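Local coordinates for protein acetaldehyde dehydrogenase (Acetylating) (Geobacillus thermoglucosidasius, PDB 5J78) that probably catalyses the NAD-dependent, coenzyme A-acylating interconversion of acetaldehyde and acetyl-CoA, as an acetylating member of the aldehyde dehydrogenase family, at residues K95-D109 with N142-K156. Sequence-based numbering, arbitrary orientation.
Sequences KNLFAANDVYNSIKD and NPTSTVIFKALIAVK. With ACT (acetate ion), chain I.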
loop_
_atom_site.group_PDB
_atom_site.type_symbol
_atom_site.label_atom_id
_atom_site.label_comp_id
_atom_site.label_asym_id
_atom_site.label_seq_id
_atom_site.Cartn_x
_atom_site.Cartn_y
_atom_site.Cartn_z
ATOM N N LYS A 95 -14.979 -5.608 -38.056
ATOM C CA LYS A 95 -13.966 -5.703 -37.023
ATOM C C LYS A 95 -13.835 -7.153 -36.528
ATOM O O LYS A 95 -12.722 -7.652 -36.391
ATOM C CB LYS A 95 -14.301 -4.748 -35.870
ATOM C CG LYS A 95 -13.105 -4.390 -34.992
ATOM C CD LYS A 95 -13.485 -3.629 -33.731
ATOM C CE LYS A 95 -14.192 -2.298 -34.016
ATOM N NZ LYS A 95 -14.605 -1.689 -32.693
ATOM N N ASN A 96 -14.955 -7.845 -36.291
ATOM C CA ASN A 96 -14.890 -9.236 -35.846
ATOM C C ASN A 96 -14.305 -10.138 -36.924
ATOM O O ASN A 96 -13.599 -11.105 -36.614
ATOM C CB ASN A 96 -16.274 -9.766 -35.429
ATOM C CG ASN A 96 -16.756 -9.178 -34.112
ATOM O OD1 ASN A 96 -15.959 -8.821 -33.252
ATOM N ND2 ASN A 96 -18.063 -9.093 -33.945
ATOM N N LEU A 97 -14.610 -9.820 -38.182
ATOM C CA LEU A 97 -14.139 -10.607 -39.311
ATOM C C LEU A 97 -12.643 -10.381 -39.521
ATOM O O LEU A 97 -11.935 -11.265 -40.007
ATOM C CB LEU A 97 -14.927 -10.255 -40.580
ATOM C CG LEU A 97 -16.376 -10.754 -40.663
ATOM C CD1 LEU A 97 -17.022 -10.201 -41.888
ATOM C CD2 LEU A 97 -16.408 -12.291 -40.672
ATOM N N PHE A 98 -12.162 -9.197 -39.147
ATOM C CA PHE A 98 -10.735 -8.919 -39.180
ATOM C C PHE A 98 -10.038 -9.878 -38.214
ATOM O O PHE A 98 -9.008 -10.468 -38.545
ATOM C CB PHE A 98 -10.433 -7.444 -38.829
ATOM C CG PHE A 98 -8.976 -7.168 -38.578
ATOM C CD1 PHE A 98 -8.093 -7.000 -39.629
ATOM C CD2 PHE A 98 -8.484 -7.106 -37.277
ATOM C CE1 PHE A 98 -6.720 -6.770 -39.388
ATOM C CE2 PHE A 98 -7.123 -6.881 -37.031
ATOM C CZ PHE A 98 -6.247 -6.715 -38.096
ATOM N N ALA A 99 -10.616 -10.072 -37.035
ATOM C CA ALA A 99 -10.008 -10.975 -36.072
ATOM C C ALA A 99 -10.152 -12.407 -36.532
ATOM O O ALA A 99 -9.236 -13.219 -36.385
ATOM C CB ALA A 99 -10.616 -10.799 -34.712
ATOM N N ALA A 100 -11.298 -12.726 -37.114
ATOM C CA ALA A 100 -11.550 -14.098 -37.519
ATOM C C ALA A 100 -10.753 -14.500 -38.764
ATOM O O ALA A 100 -10.471 -15.680 -38.942
ATOM C CB ALA A 100 -13.026 -14.311 -37.766
ATOM N N ASN A 101 -10.415 -13.539 -39.632
ATOM C CA ASN A 101 -9.765 -13.866 -40.899
ATOM C C ASN A 101 -8.301 -13.428 -40.960
ATOM O O ASN A 101 -7.421 -14.281 -41.103
ATOM C CB ASN A 101 -10.552 -13.268 -42.080
ATOM C CG ASN A 101 -11.931 -13.896 -42.228
ATOM O OD1 ASN A 101 -12.127 -15.058 -41.898
ATOM N ND2 ASN A 101 -12.886 -13.135 -42.723
ATOM N N ASP A 102 -8.040 -12.129 -40.840
ATOM C CA ASP A 102 -6.669 -11.599 -40.923
ATOM C C ASP A 102 -5.737 -12.153 -39.823
ATOM O O ASP A 102 -4.606 -12.544 -40.103
ATOM C CB ASP A 102 -6.679 -10.071 -40.857
ATOM C CG ASP A 102 -7.432 -9.441 -42.025
ATOM O OD1 ASP A 102 -8.556 -9.884 -42.335
ATOM O OD2 ASP A 102 -6.883 -8.517 -42.646
ATOM N N VAL A 103 -6.217 -12.196 -38.591
ATOM C CA VAL A 103 -5.417 -12.709 -37.484
ATOM C C VAL A 103 -5.199 -14.207 -37.638
ATOM O O VAL A 103 -4.083 -14.697 -37.495
ATOM C CB VAL A 103 -6.069 -12.411 -36.124
ATOM C CG1 VAL A 103 -5.372 -13.149 -35.010
ATOM C CG2 VAL A 103 -6.072 -10.919 -35.856
ATOM N N TYR A 104 -6.262 -14.934 -37.940
ATOM C CA TYR A 104 -6.152 -16.357 -38.180
ATOM C C TYR A 104 -5.114 -16.679 -39.259
ATOM O O TYR A 104 -4.224 -17.523 -39.067
ATOM C CB TYR A 104 -7.500 -16.934 -38.593
ATOM C CG TYR A 104 -7.365 -18.374 -38.989
ATOM C CD1 TYR A 104 -7.119 -19.340 -38.038
ATOM C CD2 TYR A 104 -7.473 -18.764 -40.316
ATOM C CE1 TYR A 104 -6.976 -20.679 -38.387
ATOM C CE2 TYR A 104 -7.336 -20.083 -40.684
ATOM C CZ TYR A 104 -7.092 -21.042 -39.713
ATOM O OH TYR A 104 -6.950 -22.358 -40.076
ATOM N N ASN A 105 -5.240 -16.020 -40.401
ATOM C CA ASN A 105 -4.341 -16.278 -41.517
ATOM C C ASN A 105 -2.880 -15.975 -41.169
ATOM O O ASN A 105 -1.992 -16.652 -41.657
ATOM C CB ASN A 105 -4.797 -15.468 -42.745
ATOM C CG ASN A 105 -6.029 -16.071 -43.408
ATOM O OD1 ASN A 105 -6.293 -17.276 -43.289
ATOM N ND2 ASN A 105 -6.777 -15.247 -44.117
ATOM N N SER A 106 -2.637 -14.993 -40.301
ATOM C CA SER A 106 -1.274 -14.623 -39.927
ATOM C C SER A 106 -0.629 -15.569 -38.901
ATOM O O SER A 106 0.557 -15.469 -38.647
ATOM C CB SER A 106 -1.245 -13.210 -39.352
ATOM O OG SER A 106 -1.714 -13.228 -38.023
ATOM N N ILE A 107 -1.402 -16.462 -38.291
ATOM C CA ILE A 107 -0.849 -17.337 -37.270
ATOM C C ILE A 107 -1.003 -18.816 -37.615
ATOM O O ILE A 107 -0.336 -19.661 -37.020
ATOM C CB ILE A 107 -1.494 -17.068 -35.859
ATOM C CG1 ILE A 107 -2.970 -17.490 -35.806
ATOM C CG2 ILE A 107 -1.330 -15.596 -35.485
ATOM C CD1 ILE A 107 -3.606 -17.421 -34.402
ATOM N N LYS A 108 -1.863 -19.137 -38.577
ATOM C CA LYS A 108 -2.217 -20.535 -38.808
ATOM C C LYS A 108 -1.025 -21.391 -39.253
ATOM O O LYS A 108 -0.988 -22.576 -38.958
ATOM C CB LYS A 108 -3.343 -20.650 -39.839
ATOM C CG LYS A 108 -2.982 -20.189 -41.242
ATOM C CD LYS A 108 -4.161 -20.383 -42.193
ATOM C CE LYS A 108 -3.750 -20.299 -43.658
ATOM N NZ LYS A 108 -4.329 -19.103 -44.303
ATOM N N ASP A 109 -0.054 -20.799 -39.944
ATOM C CA ASP A 109 1.130 -21.549 -40.369
ATOM C C ASP A 109 2.354 -21.355 -39.441
ATOM O O ASP A 109 3.440 -21.817 -39.755
ATOM C CB ASP A 109 1.501 -21.169 -41.806
ATOM C CG ASP A 109 0.403 -21.544 -42.813
ATOM O OD1 ASP A 109 -0.288 -22.568 -42.597
ATOM O OD2 ASP A 109 0.221 -20.806 -43.804
ATOM N N ASN A 142 -13.602 -2.224 -28.351
ATOM C CA ASN A 142 -13.400 -3.363 -29.255
ATOM C C ASN A 142 -13.618 -4.662 -28.499
ATOM O O ASN A 142 -12.752 -5.547 -28.494
ATOM C CB ASN A 142 -11.984 -3.361 -29.862
ATOM C CG ASN A 142 -11.574 -2.013 -30.405
ATOM O OD1 ASN A 142 -12.356 -1.323 -31.069
ATOM N ND2 ASN A 142 -10.315 -1.638 -30.150
ATOM N N PRO A 143 -14.769 -4.785 -27.836
ATOM C CA PRO A 143 -14.941 -5.890 -26.888
ATOM C C PRO A 143 -14.848 -7.280 -27.535
ATOM O O PRO A 143 -14.047 -8.088 -27.103
ATOM C CB PRO A 143 -16.338 -5.660 -26.319
ATOM C CG PRO A 143 -17.007 -4.690 -27.275
ATOM C CD PRO A 143 -15.947 -3.908 -27.907
ATOM N N THR A 144 -15.627 -7.544 -28.577
ATOM C CA THR A 144 -15.751 -8.915 -29.067
ATOM C C THR A 144 -14.605 -9.269 -30.016
ATOM O O THR A 144 -14.097 -10.382 -29.986
ATOM C CB THR A 144 -17.113 -9.119 -29.743
ATOM O OG1 THR A 144 -17.214 -8.245 -30.875
ATOM C CG2 THR A 144 -18.239 -8.792 -28.760
ATOM N N SER A 145 -14.154 -8.304 -30.811
ATOM C CA SER A 145 -13.055 -8.554 -31.736
ATOM C C SER A 145 -11.739 -8.830 -31.013
ATOM O O SER A 145 -10.932 -9.641 -31.497
ATOM C CB SER A 145 -12.856 -7.386 -32.698
ATOM O OG SER A 145 -12.690 -6.157 -32.026
ATOM N N THR A 146 -11.536 -8.182 -29.862
ATOM C CA THR A 146 -10.296 -8.356 -29.082
ATOM C C THR A 146 -10.275 -9.741 -28.420
ATOM O O THR A 146 -9.212 -10.373 -28.262
ATOM C CB THR A 146 -10.131 -7.255 -28.007
ATOM O OG1 THR A 146 -10.148 -5.957 -28.623
ATOM C CG2 THR A 146 -8.791 -7.404 -27.256
ATOM N N VAL A 147 -11.451 -10.206 -28.027
ATOM C CA VAL A 147 -11.598 -11.536 -27.469
ATOM C C VAL A 147 -11.246 -12.571 -28.515
ATOM O O VAL A 147 -10.520 -13.540 -28.223
ATOM C CB VAL A 147 -13.028 -11.801 -26.960
ATOM C CG1 VAL A 147 -13.266 -13.287 -26.755
ATOM C CG2 VAL A 147 -13.277 -11.036 -25.685
ATOM N N ILE A 148 -11.774 -12.383 -29.721
ATOM C CA ILE A 148 -11.517 -13.316 -30.815
ATOM C C ILE A 148 -10.014 -13.347 -31.103
ATOM O O ILE A 148 -9.397 -14.410 -31.155
ATOM C CB ILE A 148 -12.301 -12.914 -32.070
ATOM C CG1 ILE A 148 -13.810 -13.100 -31.842
ATOM C CG2 ILE A 148 -11.843 -13.720 -33.280
ATOM C CD1 ILE A 148 -14.664 -12.357 -32.819
ATOM N N PHE A 149 -9.442 -12.161 -31.271
ATOM C CA PHE A 149 -8.016 -11.994 -31.560
ATOM C C PHE A 149 -7.148 -12.671 -30.490
ATOM O O PHE A 149 -6.309 -13.513 -30.805
ATOM C CB PHE A 149 -7.711 -10.488 -31.694
ATOM C CG PHE A 149 -6.313 -10.102 -31.309
ATOM C CD1 PHE A 149 -5.216 -10.475 -32.097
ATOM C CD2 PHE A 149 -6.089 -9.350 -30.168
ATOM C CE1 PHE A 149 -3.914 -10.121 -31.722
ATOM C CE2 PHE A 149 -4.796 -8.999 -29.787
ATOM C CZ PHE A 149 -3.708 -9.387 -30.565
ATOM N N LYS A 150 -7.396 -12.349 -29.221
ATOM C CA LYS A 150 -6.592 -12.890 -28.125
ATOM C C LYS A 150 -6.783 -14.387 -27.917
ATOM O O LYS A 150 -5.828 -15.110 -27.585
ATOM C CB LYS A 150 -6.900 -12.136 -26.828
ATOM C CG LYS A 150 -6.342 -10.729 -26.838
ATOM C CD LYS A 150 -6.518 -10.011 -25.502
ATOM C CE LYS A 150 -5.839 -8.646 -25.556
ATOM N NZ LYS A 150 -6.012 -7.840 -24.317
ATOM N N ALA A 151 -8.004 -14.868 -28.100
ATOM C CA ALA A 151 -8.251 -16.296 -27.918
ATOM C C ALA A 151 -7.516 -17.105 -28.966
ATOM O O ALA A 151 -6.921 -18.132 -28.643
ATOM C CB ALA A 151 -9.744 -16.603 -27.969
ATOM N N LEU A 152 -7.562 -16.650 -30.220
ATOM C CA LEU A 152 -6.848 -17.332 -31.300
ATOM C C LEU A 152 -5.316 -17.373 -31.044
ATOM O O LEU A 152 -4.703 -18.423 -31.146
ATOM C CB LEU A 152 -7.123 -16.657 -32.643
ATOM C CG LEU A 152 -8.506 -16.858 -33.275
ATOM C CD1 LEU A 152 -8.631 -15.896 -34.443
ATOM C CD2 LEU A 152 -8.712 -18.310 -33.685
ATOM N N ILE A 153 -4.699 -16.234 -30.726
ATOM C CA ILE A 153 -3.242 -16.229 -30.553
ATOM C C ILE A 153 -2.840 -16.959 -29.265
ATOM O O ILE A 153 -1.782 -17.578 -29.211
ATOM C CB ILE A 153 -2.636 -14.794 -30.547
ATOM C CG1 ILE A 153 -3.113 -13.942 -29.361
ATOM C CG2 ILE A 153 -2.902 -14.067 -31.886
ATOM C CD1 ILE A 153 -2.312 -12.625 -29.225
ATOM N N ALA A 154 -3.684 -16.914 -28.240
ATOM C CA ALA A 154 -3.366 -17.617 -27.002
ATOM C C ALA A 154 -3.406 -19.121 -27.192
ATOM O O ALA A 154 -2.523 -19.838 -26.714
ATOM C CB ALA A 154 -4.320 -17.209 -25.875
ATOM N N VAL A 155 -4.436 -19.617 -27.875
ATOM C CA VAL A 155 -4.597 -21.066 -28.000
ATOM C C VAL A 155 -3.590 -21.639 -29.005
ATOM O O VAL A 155 -3.049 -22.715 -28.799
ATOM C CB VAL A 155 -6.041 -21.436 -28.407
ATOM C CG1 VAL A 155 -6.175 -22.940 -28.727
ATOM C CG2 VAL A 155 -6.996 -21.057 -27.292
ATOM N N LYS A 156 -3.324 -20.905 -30.077
ATOM C CA LYS A 156 -2.341 -21.333 -31.066
ATOM C C LYS A 156 -0.958 -21.533 -30.417
ATOM O O LYS A 156 -0.218 -22.438 -30.810
ATOM C CB LYS A 156 -2.281 -20.314 -32.206
ATOM C CG LYS A 156 -1.160 -20.507 -33.230
ATOM C CD LYS A 156 -1.354 -21.721 -34.111
ATOM C CE LYS A 156 -0.045 -22.051 -34.835
ATOM N NZ LYS A 156 -0.203 -22.970 -36.006
HETATM C C ACT I . -16.043 -4.901 -31.612
HETATM O O ACT I . -16.090 -3.666 -31.462
HETATM O OXT ACT I . -15.090 -5.494 -31.134
HETATM C CH3 ACT I . -17.078 -5.646 -32.393
#
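Lys95 lays its chain along Ser145 and meets Asn142 at about a right angle. A turn about its CG-CD bond (chi3 -60°) brings NZ to Asn142 OD1 and to acetate O, hydrogen bonds of 2.8 Å each. NZ also forms a salt bridge with Asp268. The acetate, probably from the crystallisation liquor, sits at the N-terminal end of helix 143-156. Its OXT takes bonds from Ser145 N and Ser145 OG, a site to which the helix end would probably add positive potential. With an alanine here instead of Lys95, Asp268 would probably lose its salt-bridge mate, Asn142 OD1 its donor and the acetate one of its two lysines, Lys92 remaining. Asn96 OD1 accepts a hydrogen bond from Thr144 OG1 on an in-plane lone pair (2.7 Å), while Asn96 ND2 is hydrogen-bonded to Ala73 O. At Ala99 the small side chain lets the helices come close: its CB presses tightly on Ile148 CG2 (3.5 Å). Leu152 is a knob between Ala99, Val103, Tyr104 and Ile107. Val103 CG2 touches Phe149 CD1 at 3.9 Å, the side chains crossing at about a right angle. Ile107 CD1 lies on Leu152 CB (4.0 Å). From the far end Lys156 NZ reaches Lys108 O (3.1 Å), above the carbonyl plane, and bridges to Asp59. The helices run nearly parallel, axes 13° apart and 8.3 Å at closest approach. Helix 55-84 flanks Asn96, Tyr104 and Lys156. Helix 143-156 links parallel strands 124-138 and 160-165 as a beta-alpha-beta crossover, consistent with the family's Rossmann-like cofactor domain, and also packs on helix 170-186.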